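Local atomic coordinates of pesticidal crystal protein Cry2Aa (Bacillus thuringiensis serovar kurstaki, PDB entry 1I5P), a protein that promotes colloid-osmotic lysis of midgut epithelial cells in dipteran and lepidopteran insect larvae after binding to those cells. Residues A[40-45]-A[94-99]; A[125-130]-A[196-201]; A[511-516]-A[520-525]. One frame throughout, in Å; residues are numbered along the deposited sequence.

Contact 1 of 3, residues A[40-45]-A[94-99]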
loop_
_atom_site.group_PDB
_atom_site.type_symbol
_atom_site.label_atom_id
_atom_site.label_comp_id
_atom_site.label_asym_id
_atom_site.label_seq_id
_atom_site.Cartn_x
_atom_site.Cartn_y
_atom_site.Cartn_z
ATOM N N GLU A 40 -11.739 -4.976 -15.555
ATOM C CA GLU A 40 -10.921 -5.381 -16.690
ATOM C C GLU A 40 -9.648 -6.049 -16.201
ATOM O O GLU A 40 -9.177 -7.017 -16.788
ATOM C CB GLU A 40 -10.576 -4.177 -17.560
ATOM C CG GLU A 40 -11.633 -3.896 -18.597
ATOM C CD GLU A 40 -11.857 -5.093 -19.503
ATOM O OE1 GLU A 40 -11.012 -5.310 -20.401
ATOM O OE2 GLU A 40 -12.867 -5.814 -19.318
ATOM N N TRP A 41 -9.093 -5.512 -15.124
ATOM C CA TRP A 41 -7.890 -6.068 -14.523
ATOM C C TRP A 41 -8.172 -7.536 -14.190
ATOM O O TRP A 41 -7.385 -8.430 -14.509
ATOM C CB TRP A 41 -7.553 -5.288 -13.247
ATOM C CG TRP A 41 -6.503 -5.912 -12.367
ATOM C CD1 TRP A 41 -5.148 -5.860 -12.537
ATOM C CD2 TRP A 41 -6.726 -6.629 -11.143
ATOM N NE1 TRP A 41 -4.513 -6.491 -11.489
ATOM C CE2 TRP A 41 -5.457 -6.971 -10.622
ATOM C CE3 TRP A 41 -7.872 -7.009 -10.435
ATOM C CZ2 TRP A 41 -5.308 -7.676 -9.425
ATOM C CZ3 TRP A 41 -7.724 -7.710 -9.240
ATOM C CH2 TRP A 41 -6.447 -8.035 -8.748
ATOM N N LYS A 42 -9.314 -7.780 -13.560
ATOM C CA LYS A 42 -9.687 -9.136 -13.178
ATOM C C LYS A 42 -9.736 -10.074 -14.371
ATOM O O LYS A 42 -9.206 -11.186 -14.327
ATOM C CB LYS A 42 -11.049 -9.138 -12.487
ATOM C CG LYS A 42 -11.491 -10.510 -12.003
ATOM C CD LYS A 42 -10.469 -11.093 -11.043
ATOM C CE LYS A 42 -11.050 -12.216 -10.211
ATOM N NZ LYS A 42 -10.031 -12.712 -9.256
ATOM N N ARG A 43 -10.369 -9.610 -15.439
ATOM C CA ARG A 43 -10.535 -10.394 -16.653
ATOM C C ARG A 43 -9.264 -10.732 -17.418
ATOM O O ARG A 43 -9.086 -11.863 -17.863
ATOM C CB ARG A 43 -11.498 -9.666 -17.599
ATOM C CG ARG A 43 -11.777 -10.396 -18.911
ATOM C CD ARG A 43 -12.706 -9.591 -19.819
ATOM N NE ARG A 43 -12.052 -8.458 -20.479
ATOM C CZ ARG A 43 -11.303 -8.554 -21.576
ATOM N NH1 ARG A 43 -11.100 -9.734 -22.150
ATOM N NH2 ARG A 43 -10.772 -7.465 -22.120
ATOM N N THR A 44 -8.379 -9.753 -17.564
ATOM C CA THR A 44 -7.159 -9.931 -18.347
ATOM C C THR A 44 -5.834 -10.024 -17.605
ATOM O O THR A 44 -4.848 -10.509 -18.162
ATOM C CB THR A 44 -7.001 -8.774 -19.341
ATOM O OG1 THR A 44 -6.615 -7.598 -18.619
ATOM C CG2 THR A 44 -8.317 -8.497 -20.066
ATOM N N ASP A 45 -5.781 -9.550 -16.369
ATOM C CA ASP A 45 -4.515 -9.576 -15.664
ATOM C C ASP A 45 -4.361 -10.615 -14.582
ATOM O O ASP A 45 -5.283 -11.373 -14.273
ATOM C CB ASP A 45 -4.210 -8.195 -15.092
ATOM C CG ASP A 45 -3.975 -7.160 -16.174
ATOM O OD1 ASP A 45 -3.374 -7.515 -17.207
ATOM O OD2 ASP A 45 -4.384 -5.998 -15.989
ATOM N N LEU A 94 -15.370 -14.814 -0.581
ATOM C CA LEU A 94 -15.155 -15.986 0.260
ATOM C C LEU A 94 -14.643 -17.157 -0.551
ATOM O O LEU A 94 -13.692 -17.830 -0.157
ATOM C CB LEU A 94 -16.451 -16.410 0.950
ATOM C CG LEU A 94 -16.371 -17.805 1.592
ATOM C CD1 LEU A 94 -15.393 -17.796 2.773
ATOM C CD2 LEU A 94 -17.752 -18.235 2.045
ATOM N N ARG A 95 -15.276 -17.411 -1.688
ATOM C CA ARG A 95 -14.862 -18.533 -2.506
ATOM C C ARG A 95 -13.500 -18.368 -3.152
ATOM O O ARG A 95 -12.751 -19.338 -3.272
ATOM C CB ARG A 95 -15.946 -18.834 -3.535
ATOM C CG ARG A 95 -17.258 -19.235 -2.851
ATOM C CD ARG A 95 -16.969 -20.072 -1.594
ATOM N NE ARG A 95 -18.141 -20.696 -0.989
ATOM C CZ ARG A 95 -18.539 -21.941 -1.235
ATOM N NH1 ARG A 95 -17.860 -22.705 -2.078
ATOM N NH2 ARG A 95 -19.606 -22.433 -0.622
ATOM N N GLU A 96 -13.158 -17.154 -3.566
ATOM C CA GLU A 96 -11.843 -16.960 -4.161
ATOM C C GLU A 96 -10.787 -16.992 -3.061
ATOM O O GLU A 96 -9.634 -17.328 -3.313
ATOM C CB GLU A 96 -11.777 -15.641 -4.932
ATOM C CG GLU A 96 -12.698 -15.608 -6.143
ATOM C CD GLU A 96 -12.200 -14.686 -7.238
ATOM O OE1 GLU A 96 -11.143 -14.985 -7.825
ATOM O OE2 GLU A 96 -12.867 -13.665 -7.513
ATOM N N THR A 97 -11.183 -16.634 -1.843
ATOM C CA THR A 97 -10.260 -16.664 -0.719
ATOM C C THR A 97 -10.004 -18.133 -0.384
ATOM O O THR A 97 -8.880 -18.522 -0.065
ATOM C CB THR A 97 -10.851 -15.953 0.515
ATOM O OG1 THR A 97 -11.110 -14.581 0.193
ATOM C CG2 THR A 97 -9.879 -16.017 1.690
ATOM N N GLU A 98 -11.057 -18.945 -0.465
ATOM C CA GLU A 98 -10.936 -20.373 -0.195
ATOM C C GLU A 98 -9.976 -20.986 -1.201
ATOM O O GLU A 98 -9.129 -21.803 -0.848
ATOM C CB GLU A 98 -12.298 -21.074 -0.309
ATOM C CG GLU A 98 -13.191 -20.910 0.908
ATOM C CD GLU A 98 -14.467 -21.744 0.840
ATOM O OE1 GLU A 98 -15.080 -21.968 1.903
ATOM O OE2 GLU A 98 -14.867 -22.171 -0.266
ATOM N N GLN A 99 -10.114 -20.587 -2.460
ATOM C CA GLN A 99 -9.249 -21.116 -3.497
ATOM C C GLN A 99 -7.809 -20.649 -3.308
ATOM O O GLN A 99 -6.871 -21.426 -3.482
ATOM C CB GLN A 99 -9.764 -20.704 -4.879
ATOM C CG GLN A 99 -9.024 -21.364 -6.044
ATOM C CD GLN A 99 -9.833 -21.343 -7.329
ATOM O OE1 GLN A 99 -10.969 -20.871 -7.348
ATOM N NE2 GLN A 99 -9.254 -21.859 -8.409
#

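Contact 2 of 3, residues A[125-130]-A[196-201]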
loop_
_atom_site.group_PDB
_atom_site.type_symbol
_atom_site.label_atom_id
_atom_site.label_comp_id
_atom_site.label_asym_id
_atom_site.label_seq_id
_atom_site.Cartn_x
_atom_site.Cartn_y
_atom_site.Cartn_z
ATOM N N ARG A 125 -29.811 -2.016 4.129
ATOM C CA ARG A 125 -30.695 -1.379 3.164
ATOM C C ARG A 125 -31.866 -0.759 3.920
ATOM O O ARG A 125 -32.293 0.355 3.617
ATOM C CB ARG A 125 -31.225 -2.394 2.149
ATOM C CG ARG A 125 -32.258 -1.809 1.174
ATOM C CD ARG A 125 -32.920 -2.908 0.362
ATOM N NE ARG A 125 -33.268 -4.036 1.219
ATOM C CZ ARG A 125 -34.222 -4.027 2.146
ATOM N NH1 ARG A 125 -34.967 -2.943 2.353
ATOM N NH2 ARG A 125 -34.410 -5.104 2.893
ATOM N N GLU A 126 -32.376 -1.492 4.906
ATOM C CA GLU A 126 -33.496 -1.026 5.718
ATOM C C GLU A 126 -33.144 0.273 6.435
ATOM O O GLU A 126 -33.950 1.207 6.467
ATOM C CB GLU A 126 -33.887 -2.103 6.739
ATOM C CG GLU A 126 -34.603 -3.298 6.117
ATOM C CD GLU A 126 -34.597 -4.537 7.007
ATOM O OE1 GLU A 126 -33.924 -4.520 8.061
ATOM O OE2 GLU A 126 -35.257 -5.533 6.641
ATOM N N PHE A 127 -31.943 0.329 7.005
ATOM C CA PHE A 127 -31.496 1.524 7.711
ATOM C C PHE A 127 -31.428 2.729 6.782
ATOM O O PHE A 127 -32.002 3.778 7.078
ATOM C CB PHE A 127 -30.116 1.318 8.335
ATOM C CG PHE A 127 -29.517 2.587 8.883
ATOM C CD1 PHE A 127 -29.991 3.139 10.069
ATOM C CD2 PHE A 127 -28.532 3.272 8.171
ATOM C CE1 PHE A 127 -29.500 4.356 10.543
ATOM C CE2 PHE A 127 -28.034 4.493 8.637
ATOM C CZ PHE A 127 -28.522 5.034 9.826
ATOM N N ASN A 128 -30.724 2.585 5.664
ATOM C CA ASN A 128 -30.591 3.687 4.720
ATOM C C ASN A 128 -31.930 4.148 4.147
ATOM O O ASN A 128 -32.132 5.342 3.943
ATOM C CB ASN A 128 -29.625 3.306 3.596
ATOM C CG ASN A 128 -28.184 3.215 4.073
ATOM O OD1 ASN A 128 -27.723 4.052 4.847
ATOM N ND2 ASN A 128 -27.464 2.201 3.602
ATOM N N GLN A 129 -32.844 3.210 3.905
ATOM C CA GLN A 129 -34.161 3.559 3.383
ATOM C C GLN A 129 -34.948 4.334 4.435
ATOM O O GLN A 129 -35.663 5.283 4.118
ATOM C CB GLN A 129 -34.930 2.299 2.964
ATOM C CG GLN A 129 -34.584 1.826 1.558
ATOM C CD GLN A 129 -35.145 0.454 1.223
ATOM O OE1 GLN A 129 -35.632 -0.268 2.097
ATOM N NE2 GLN A 129 -35.060 0.078 -0.050
ATOM N N GLN A 130 -34.808 3.924 5.690
ATOM C CA GLN A 130 -35.491 4.584 6.792
ATOM C C GLN A 130 -34.990 6.017 6.929
ATOM O O GLN A 130 -35.769 6.940 7.170
ATOM C CB GLN A 130 -35.259 3.809 8.092
ATOM C CG GLN A 130 -36.252 2.680 8.311
ATOM C CD GLN A 130 -35.756 1.633 9.293
ATOM O OE1 GLN A 130 -34.905 1.906 10.136
ATOM N NE2 GLN A 130 -36.301 0.427 9.193
ATOM N N ASP A 196 -26.545 16.497 13.016
ATOM C CA ASP A 196 -27.544 17.556 12.979
ATOM C C ASP A 196 -28.624 17.267 11.941
ATOM O O ASP A 196 -29.813 17.390 12.224
ATOM C CB ASP A 196 -26.871 18.897 12.681
ATOM C CG ASP A 196 -25.950 19.347 13.803
ATOM O OD1 ASP A 196 -25.125 20.255 13.569
ATOM O OD2 ASP A 196 -26.057 18.796 14.921
ATOM N N GLU A 197 -28.204 16.872 10.745
ATOM C CA GLU A 197 -29.133 16.564 9.659
ATOM C C GLU A 197 -30.108 15.431 9.995
ATOM O O GLU A 197 -31.245 15.428 9.527
ATOM C CB GLU A 197 -28.361 16.185 8.384
ATOM C CG GLU A 197 -27.558 17.300 7.708
ATOM C CD GLU A 197 -26.246 17.639 8.415
ATOM O OE1 GLU A 197 -25.790 16.854 9.272
ATOM O OE2 GLU A 197 -25.658 18.698 8.097
ATOM N N TRP A 198 -29.670 14.471 10.803
ATOM C CA TRP A 198 -30.528 13.340 11.144
ATOM C C TRP A 198 -31.289 13.493 12.455
ATOM O O TRP A 198 -32.067 12.618 12.829
ATOM C CB TRP A 198 -29.700 12.051 11.180
ATOM C CG TRP A 198 -29.179 11.631 9.832
ATOM C CD1 TRP A 198 -29.386 12.260 8.636
ATOM C CD2 TRP A 198 -28.377 10.480 9.545
ATOM N NE1 TRP A 198 -28.765 11.571 7.623
ATOM C CE2 TRP A 198 -28.138 10.473 8.153
ATOM C CE3 TRP A 198 -27.837 9.453 10.332
ATOM C CZ2 TRP A 198 -27.381 9.477 7.529
ATOM C CZ3 TRP A 198 -27.083 8.460 9.710
ATOM C CH2 TRP A 198 -26.863 8.482 8.321
ATOM N N GLY A 199 -31.065 14.605 13.147
ATOM C CA GLY A 199 -31.747 14.836 14.406
ATOM C C GLY A 199 -31.126 14.087 15.571
ATOM O O GLY A 199 -31.782 13.841 16.579
ATOM N N ILE A 200 -29.855 13.726 15.433
ATOM C CA ILE A 200 -29.137 12.999 16.475
ATOM C C ILE A 200 -28.887 13.895 17.684
ATOM O O ILE A 200 -28.501 15.052 17.532
ATOM C CB ILE A 200 -27.779 12.476 15.936
ATOM C CG1 ILE A 200 -28.025 11.480 14.797
ATOM C CG2 ILE A 200 -26.973 11.839 17.056
ATOM C CD1 ILE A 200 -28.896 10.292 15.184
ATOM N N SER A 201 -29.108 13.360 18.882
ATOM C CA SER A 201 -28.897 14.128 20.105
ATOM C C SER A 201 -27.414 14.301 20.389
ATOM O O SER A 201 -26.574 13.592 19.837
ATOM C CB SER A 201 -29.550 13.436 21.304
ATOM O OG SER A 201 -28.799 12.300 21.706
#

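Contact 3 of 3, residues A[511-516]-A[520-525]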
loop_
_atom_site.group_PDB
_atom_site.type_symbol
_atom_site.label_atom_id
_atom_site.label_comp_id
_atom_site.label_asym_id
_atom_site.label_seq_id
_atom_site.Cartn_x
_atom_site.Cartn_y
_atom_site.Cartn_z
ATOM N N PHE A 511 15.475 2.849 10.468
ATOM C CA PHE A 511 14.932 1.723 9.717
ATOM C C PHE A 511 13.474 1.870 9.309
ATOM O O PHE A 511 12.694 2.559 9.957
ATOM C CB PHE A 511 15.071 0.431 10.535
ATOM C CG PHE A 511 16.469 0.156 11.008
ATOM C CD1 PHE A 511 17.001 0.855 12.087
ATOM C CD2 PHE A 511 17.266 -0.777 10.352
ATOM C CE1 PHE A 511 18.307 0.628 12.511
ATOM C CE2 PHE A 511 18.577 -1.012 10.766
ATOM C CZ PHE A 511 19.099 -0.305 11.849
ATOM N N ILE A 512 13.118 1.202 8.219
ATOM C CA ILE A 512 11.743 1.204 7.752
ATOM C C ILE A 512 11.105 0.056 8.521
ATOM O O ILE A 512 11.652 -1.040 8.560
ATOM C CB ILE A 512 11.671 0.950 6.234
ATOM C CG1 ILE A 512 12.355 2.107 5.499
ATOM C CG2 ILE A 512 10.219 0.813 5.789
ATOM C CD1 ILE A 512 12.392 1.958 3.993
ATOM N N SER A 513 9.969 0.325 9.157
ATOM C CA SER A 513 9.277 -0.677 9.954
ATOM C C SER A 513 7.871 -0.969 9.427
ATOM O O SER A 513 7.014 -0.089 9.367
ATOM C CB SER A 513 9.204 -0.207 11.412
ATOM O OG SER A 513 8.519 -1.141 12.230
ATOM N N GLU A 514 7.654 -2.222 9.054
ATOM C CA GLU A 514 6.380 -2.693 8.522
ATOM C C GLU A 514 5.155 -2.286 9.352
ATOM O O GLU A 514 5.183 -2.333 10.585
ATOM C CB GLU A 514 6.448 -4.222 8.388
ATOM C CG GLU A 514 5.113 -4.914 8.211
ATOM C CD GLU A 514 5.258 -6.380 7.838
ATOM O OE1 GLU A 514 5.814 -7.154 8.649
ATOM O OE2 GLU A 514 4.812 -6.760 6.735
ATOM N N LYS A 515 4.091 -1.871 8.660
ATOM C CA LYS A 515 2.829 -1.490 9.300
ATOM C C LYS A 515 1.664 -2.076 8.507
ATOM O O LYS A 515 1.767 -2.269 7.300
ATOM C CB LYS A 515 2.694 0.035 9.374
ATOM C CG LYS A 515 3.689 0.687 10.319
ATOM C CD LYS A 515 3.484 0.184 11.739
ATOM C CE LYS A 515 4.617 0.627 12.652
ATOM N NZ LYS A 515 5.920 0.052 12.216
ATOM N N PHE A 516 0.555 -2.357 9.180
ATOM C CA PHE A 516 -0.598 -2.944 8.503
ATOM C C PHE A 516 -1.772 -1.989 8.329
ATOM O O PHE A 516 -2.577 -2.162 7.417
ATOM C CB PHE A 516 -1.054 -4.205 9.247
ATOM C CG PHE A 516 0.052 -5.196 9.478
ATOM C CD1 PHE A 516 0.666 -5.292 10.723
ATOM C CD2 PHE A 516 0.509 -6.003 8.443
ATOM C CE1 PHE A 516 1.724 -6.177 10.936
ATOM C CE2 PHE A 516 1.569 -6.893 8.644
ATOM C CZ PHE A 516 2.176 -6.978 9.894
ATOM N N GLY A 520 1.121 2.402 4.699
ATOM C CA GLY A 520 2.525 2.252 4.365
ATOM C C GLY A 520 3.342 2.022 5.613
ATOM O O GLY A 520 2.816 2.102 6.719
ATOM N N ASP A 521 4.630 1.743 5.454
ATOM C CA ASP A 521 5.472 1.494 6.617
ATOM C C ASP A 521 5.889 2.781 7.314
ATOM O O ASP A 521 5.709 3.880 6.788
ATOM C CB ASP A 521 6.710 0.678 6.217
ATOM C CG ASP A 521 6.350 -0.687 5.650
ATOM O OD1 ASP A 521 5.237 -1.183 5.949
ATOM O OD2 ASP A 521 7.180 -1.270 4.913
ATOM N N SER A 522 6.437 2.633 8.515
ATOM C CA SER A 522 6.879 3.781 9.290
ATOM C C SER A 522 8.399 3.904 9.278
ATOM O O SER A 522 9.112 2.990 8.843
ATOM C CB SER A 522 6.382 3.672 10.737
ATOM O OG SER A 522 6.950 2.548 11.394
ATOM N N LEU A 523 8.883 5.050 9.745
ATOM C CA LEU A 523 10.312 5.312 9.817
ATOM C C LEU A 523 10.669 5.257 11.301
ATOM O O LEU A 523 10.193 6.074 12.094
ATOM C CB LEU A 523 10.623 6.696 9.233
ATOM C CG LEU A 523 11.974 6.885 8.538
ATOM C CD1 LEU A 523 12.157 5.830 7.445
ATOM C CD2 LEU A 523 12.050 8.296 7.944
ATOM N N ARG A 524 11.485 4.278 11.679
ATOM C CA ARG A 524 11.875 4.133 13.074
ATOM C C ARG A 524 13.243 4.744 13.349
ATOM O O ARG A 524 14.253 4.304 12.798
ATOM C CB ARG A 524 11.885 2.655 13.480
ATOM C CG ARG A 524 12.172 2.446 14.963
ATOM C CD ARG A 524 12.223 0.971 15.359
ATOM N NE ARG A 524 13.365 0.262 14.781
ATOM C CZ ARG A 524 13.264 -0.724 13.894
ATOM N NH1 ARG A 524 12.071 -1.123 13.472
ATOM N NH2 ARG A 524 14.354 -1.326 13.442
ATOM N N PHE A 525 13.263 5.765 14.199
ATOM C CA PHE A 525 14.504 6.432 14.573
ATOM C C PHE A 525 15.047 5.764 15.835
ATOM O O PHE A 525 14.379 5.735 16.869
ATOM C CB PHE A 525 14.258 7.922 14.852
ATOM C CG PHE A 525 13.685 8.680 13.683
ATOM C CD1 PHE A 525 12.529 9.443 13.835
ATOM C CD2 PHE A 525 14.294 8.630 12.434
ATOM C CE1 PHE A 525 11.988 10.147 12.756
ATOM C CE2 PHE A 525 13.760 9.331 11.346
ATOM C CZ PHE A 525 12.605 10.090 11.511
HETATM O O HOH W 1 12.091 -2.890 10.841
HETATM O O HOH W 2 0.058 0.049 6.214
HETATM O O HOH W 3 3.471 -2.875 5.015
#

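Contact 1 of 3, residues A[40-45]-A[94-99]
Lys42 and Glu96 form a salt bridge at the protein surface, joining the last turns of helix 31-44 to helix 88-101 of the toxin's helical bundle. The backbones stay well apart, with 12.1 Å between the CA atoms of Lys42 and Glu96, and two long, flexible side chains of opposite charge suit such a gap. They reach for each other from opposite directions. Along 94-99, Leu94 comes first; it turns into the bundle, where its apolar side chain touches Leu110 and Leu176. Arg95 follows on the exposed flank, its NH1 3.5 Å from Glu98 OE2, an attraction of charges alone because the oxygen lies well off the guanidinium plane. Glu96 is the acidic half of the bridge. Its CG lies anti to the carbonyl carbon (chi1 -65°) and the chain runs extended beyond, which carries the carboxylate outward. OE1 takes Lys42 NZ at 2.9 Å on its syn side, 16° out of the carboxylate plane, while OE2 stays 3.5 Å from the same NZ. OE2 also lies close to Asp92, so the lysine's charge probably offsets some of the repulsion between the two acids. Thr97 faces inward: its OG1 bonds to Ile93 O and Tyr247 OH, which satisfies the buried hydroxyl. Glu98 OE2 forms a salt bridge with Arg104, and OE1 accepts a bond from Leu105 N. On the far side, Lys42 bends at chi2 (58°) after leaving with CG anti to the backbone N. Its ammonium also serves the loop after helix 31-44, bonding to Val50 O and Ser47 OG. Three bonds thus grip Lys42 NZ, and CE, its last carbon, rests 3.6 Å from Glu96 OE2.

Contact 2 of 3, residues A[125-130]-A[196-201]
A small, buried aromatic contact between Phe127 and Trp198 joins the C-terminal half of the long helix 107-135 to the short helix 195-198, near one end of the N-terminal helical domain. The rims of the two rings do the touching: Phe127 CZ lies 3.7 Å from Trp198 CZ3 and 4.1 Å from Trp198 CH2. Relative to the phenyl ring, CZ3 arrives at the edge, near the ring plane. Relative to the indole, the approach of CZ is oblique, and with the planes at 67° and the ring centroids 5.8 Å apart the pair is neither a stack nor an edge-to-face arrangement. Phe127 leaves its helix with CG anti to the backbone N (chi1 171°), which carries the ring outward from the helix, so that its far end, not its CB, comes close to the tryptophan. Flat apolar rings suit this site because several helices converge on it. Phe127 meets Phe187 of helix 170-193 edge-to-face and also rests on Val150 and Met153 of helix 145-160, while Trp198 reaches Ile146 of that same helix. In this helical bundle, residues 196-201 make the turn between two consecutive helices. Gly199 closes the first with a Schellman motif; its positive phi of 79° is one that glycine adopts readily, and Gly199 N bonds back to Asp196 O at 3.2 Å. Ser201 then takes the N-cap position of helix 202-232, where a short hydroxyl side chain fits well, and its OG bonds to Thr204 OG1. Trp198 is the last residue before this break. The large indole therefore sits where the chain changes direction, its six-membered ring directed at Phe127 and CH2 coming to 4.2 Å from Phe127 CE2.

Contact 3 of 3, residues A[511-516]-A[520-525]
Arg524 lays one face of its guanidinium against Phe511 CB, which is 3.5 Å from Arg524 NH2. The phenyl ring lies only 18° from the guanidinium plane but meets NH2 obliquely. A fully extended start, with CG anti to the backbone N (chi1 -175°), followed by a bend at chi3, brings the head across to the neighbouring strand. NE pairs with Glu526, just beyond the end of its own strand, while NH1 reaches a water that donates to Ile512 O. The length of arginine allows one residue to do all this. The backbones beneath form an antiparallel beta hairpin of the C-terminal, lectin-like jelly-roll domain, with Phe511-Arg524 and Ser513-Ser522 as hydrogen-bonded pairs and Ile512-Leu523 as the non-hydrogen-bonded pair between them. Arg524 N gives Phe511 O a short bond of 2.7 Å. On the other face of the hairpin Ile512 meets Leu523, a branched apolar pair, and Ile512 CG2 also packs 3.5 Å from Asp521 CB. Strand 522-525 continues the sheet to strand 617-626 through backbone bonds to Leu619 and Phe617. Near the turn, Lys515 curls back, bent at chi2 and chi4, so that its NZ donates to Ser522 OG at 2.8 Å and to Glu514 O at 3.0 Å. Asp618 lies near this buried ammonium in a long, weak ion pair, and shares a bond with Ser522 OG as well. Asp521 is equally well occupied: OD1 receives Lys515 N from above the carboxylate plane at 3.0 Å and a water at 2.6 Å, whereas OD2 bonds to Gln301. Glycine fits at 520 because, at phi 127°, a CB would be jammed against the preceding carbonyl O.

In the fold
The contacts come in series along the chain: contact 1 closes before contact 2 opens, and contact 3 follows far later. Contacts 1 and 2 both involve the helical bundle, on the successive helices 88-101 and 107-135, yet their centres lie about 35 Å apart. Contact 3 belongs to the C-terminal beta sandwich, with its centre about 30 Å from that of contact 1 and about 40 Å from that of contact 2. Its hairpin nonetheless comes up against the bundle, for Phe516 packs on Ile224 and Gln228 of helix 202-232, the helix that begins right after contact 2. This packing is one place where the C-terminal sandwich meets the helical bundle in this three-domain toxin.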